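Long-range contact in glycerate 2-kinase (Pyrococcus horikoshii, PDB 1X3L), which catalyses the ATP-dependent, magnesium-requiring phosphorylation of D-glycerate to 2-phosphoglycerate: residues Lys180-Ile185 against Glu255-Val260. Numbering follows the deposited sequence.
With EDO (1,2-ethanediol), chain D.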
loop_
_atom_site.group_PDB
_atom_site.type_symbol
_atom_site.label_atom_id
_atom_site.label_comp_id
_atom_site.label_asym_id
_atom_site.label_seq_id
_atom_site.Cartn_x
_atom_site.Cartn_y
_atom_site.Cartn_z
ATOM N N LYS A 180 18.939 8.080 -0.739
ATOM C CA LYS A 180 20.341 7.709 -0.601
ATOM C C LYS A 180 20.694 6.329 -1.134
ATOM O O LYS A 180 21.811 6.118 -1.604
ATOM C CB LYS A 180 20.776 7.865 0.859
ATOM C CG LYS A 180 20.913 9.334 1.271
ATOM C CD LYS A 180 21.307 9.492 2.732
ATOM C CE LYS A 180 21.701 10.925 3.040
ATOM N NZ LYS A 180 22.909 11.341 2.253
ATOM N N LEU A 181 19.757 5.386 -1.078
ATOM C CA LEU A 181 20.031 4.051 -1.597
ATOM C C LEU A 181 20.226 4.168 -3.111
ATOM O O LEU A 181 21.155 3.591 -3.675
ATOM C CB LEU A 181 18.873 3.091 -1.289
ATOM C CG LEU A 181 19.106 1.611 -1.615
ATOM C CD1 LEU A 181 20.175 1.039 -0.683
ATOM C CD2 LEU A 181 17.801 0.831 -1.459
ATOM N N ALA A 182 19.354 4.928 -3.764
ATOM C CA ALA A 182 19.450 5.115 -5.207
ATOM C C ALA A 182 20.765 5.797 -5.594
ATOM O O ALA A 182 21.307 5.535 -6.663
ATOM C CB ALA A 182 18.271 5.939 -5.709
ATOM N N LYS A 183 21.277 6.669 -4.729
ATOM C CA LYS A 183 22.534 7.356 -5.023
ATOM C C LYS A 183 23.716 6.392 -5.031
ATOM O O LYS A 183 24.772 6.706 -5.575
ATOM C CB LYS A 183 22.797 8.470 -4.005
ATOM C CG LYS A 183 21.878 9.667 -4.137
ATOM C CD LYS A 183 22.204 10.748 -3.111
ATOM C CE LYS A 183 23.578 11.368 -3.351
ATOM N NZ LYS A 183 23.869 12.465 -2.379
ATOM N N MET A 184 23.528 5.215 -4.439
ATOM C CA MET A 184 24.587 4.210 -4.367
ATOM C C MET A 184 24.615 3.258 -5.561
ATOM O O MET A 184 25.525 2.441 -5.679
ATOM C CB MET A 184 24.445 3.387 -3.082
ATOM C CG MET A 184 24.537 4.200 -1.803
ATOM S SD MET A 184 24.194 3.200 -0.335
ATOM C CE MET A 184 25.878 2.781 0.169
ATOM N N ILE A 185 23.623 3.356 -6.440
ATOM C CA ILE A 185 23.564 2.482 -7.611
ATOM C C ILE A 185 24.469 3.005 -8.729
ATOM O O ILE A 185 24.231 4.080 -9.281
ATOM C CB ILE A 185 22.120 2.372 -8.137
ATOM C CG1 ILE A 185 21.212 1.778 -7.051
ATOM C CG2 ILE A 185 22.084 1.518 -9.386
ATOM C CD1 ILE A 185 19.736 1.774 -7.420
ATOM N N GLU A 255 18.011 15.741 -6.768
ATOM C CA GLU A 255 17.748 15.707 -8.202
ATOM C C GLU A 255 17.391 14.312 -8.708
ATOM O O GLU A 255 17.603 13.314 -8.020
ATOM C CB GLU A 255 18.982 16.201 -8.959
ATOM C CG GLU A 255 19.484 17.574 -8.537
ATOM C CD GLU A 255 18.635 18.701 -9.089
ATOM O OE1 GLU A 255 18.586 18.853 -10.329
ATOM O OE2 GLU A 255 18.018 19.435 -8.287
ATOM N N ASP A 256 16.855 14.255 -9.924
ATOM C CA ASP A 256 16.492 12.986 -10.540
ATOM C C ASP A 256 17.749 12.304 -11.063
ATOM O O ASP A 256 18.669 12.967 -11.537
ATOM C CB ASP A 256 15.519 13.207 -11.706
ATOM C CG ASP A 256 14.085 13.429 -11.246
ATOM O OD1 ASP A 256 13.512 12.510 -10.622
ATOM O OD2 ASP A 256 13.530 14.521 -11.513
ATOM N N LEU A 257 17.785 10.979 -10.963
ATOM C CA LEU A 257 18.912 10.193 -11.449
ATOM C C LEU A 257 18.456 9.488 -12.726
ATOM O O LEU A 257 17.626 8.577 -12.684
ATOM C CB LEU A 257 19.336 9.156 -10.407
ATOM C CG LEU A 257 19.868 9.683 -9.074
ATOM C CD1 LEU A 257 20.085 8.531 -8.105
ATOM C CD2 LEU A 257 21.169 10.435 -9.316
ATOM N N PRO A 258 18.993 9.901 -13.881
ATOM C CA PRO A 258 18.625 9.299 -15.167
ATOM C C PRO A 258 18.784 7.782 -15.203
ATOM O O PRO A 258 18.141 7.106 -16.004
ATOM C CB PRO A 258 19.560 9.997 -16.156
ATOM C CG PRO A 258 19.765 11.349 -15.523
ATOM C CD PRO A 258 19.973 10.987 -14.070
ATOM N N ASN A 259 19.634 7.252 -14.330
ATOM C CA ASN A 259 19.891 5.817 -14.286
ATOM C C ASN A 259 19.031 5.022 -13.291
ATOM O O ASN A 259 19.104 3.797 -13.258
ATOM C CB ASN A 259 21.372 5.573 -13.990
ATOM C CG ASN A 259 21.792 6.122 -12.641
ATOM O OD1 ASN A 259 21.606 7.307 -12.353
ATOM N ND2 ASN A 259 22.367 5.263 -11.806
ATOM N N VAL A 260 18.232 5.709 -12.477
ATOM C CA VAL A 260 17.371 5.028 -11.508
ATOM C C VAL A 260 15.915 5.350 -11.836
ATOM O O VAL A 260 15.502 6.508 -11.809
ATOM C CB VAL A 260 17.683 5.469 -10.054
ATOM C CG1 VAL A 260 16.752 4.747 -9.078
ATOM C CG2 VAL A 260 19.133 5.157 -9.718
HETATM C C1 EDO D . 15.562 8.653 -9.030
HETATM O O1 EDO D . 15.845 8.981 -10.402
HETATM C C2 EDO D . 14.638 9.704 -8.408
HETATM O O2 EDO D . 13.404 9.765 -9.129
HETATM O O HOH W 1 22.887 6.230 -9.019
#
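A182 and V260 bring the two backbones nearest each other, with 6.6 Å between their CA atoms, where the short, weakly bonded helix 180-183 meets a type I beta turn running from L257 to V260. V260 N donates to L257 O, closing the turn, and both L257 and V260 put a methyl against A182. Its CB lies 3.9 Å from V260 CG1 and 4.0 Å from L257 CD1. The L257 methyl CD1 also rests over the face of the A182-K183 peptide, 3.5 Å from A182 O. V260 divides its two branches: CG1, anti to the backbone N (chi1 179°), meets the A182 methyl, while CG2 lies against A182 O and, at 4.1 Å, I185 CD1. Cut back to an alanine, V260 would lose both gamma methyls, which is likely to open gaps beside A182 and I185. The polar margin is bridged by a water, which donates to A182 O, approaches I185 O at a doubtfully short distance, and accepts from N259 ND2 at 3.0 Å. The direct bond from N259 ND2 to I185 O is weak, bent to 123° at the hydrogen; the stronger partner of this amide is G187 O. Beside V260, a 1,2-ethanediol molecule, probably from crystallisation, takes a bond from L257 N through its O1. The contact illustrates how segments leading into neighbouring parallel strands pack: helix 180-183 and its exit lead to strand 188-194, and the turn runs into strand 260-266, outermost in the sheet within this chain, while I185 also touches L116 of helix 103-118 and I127 of strand 124-129.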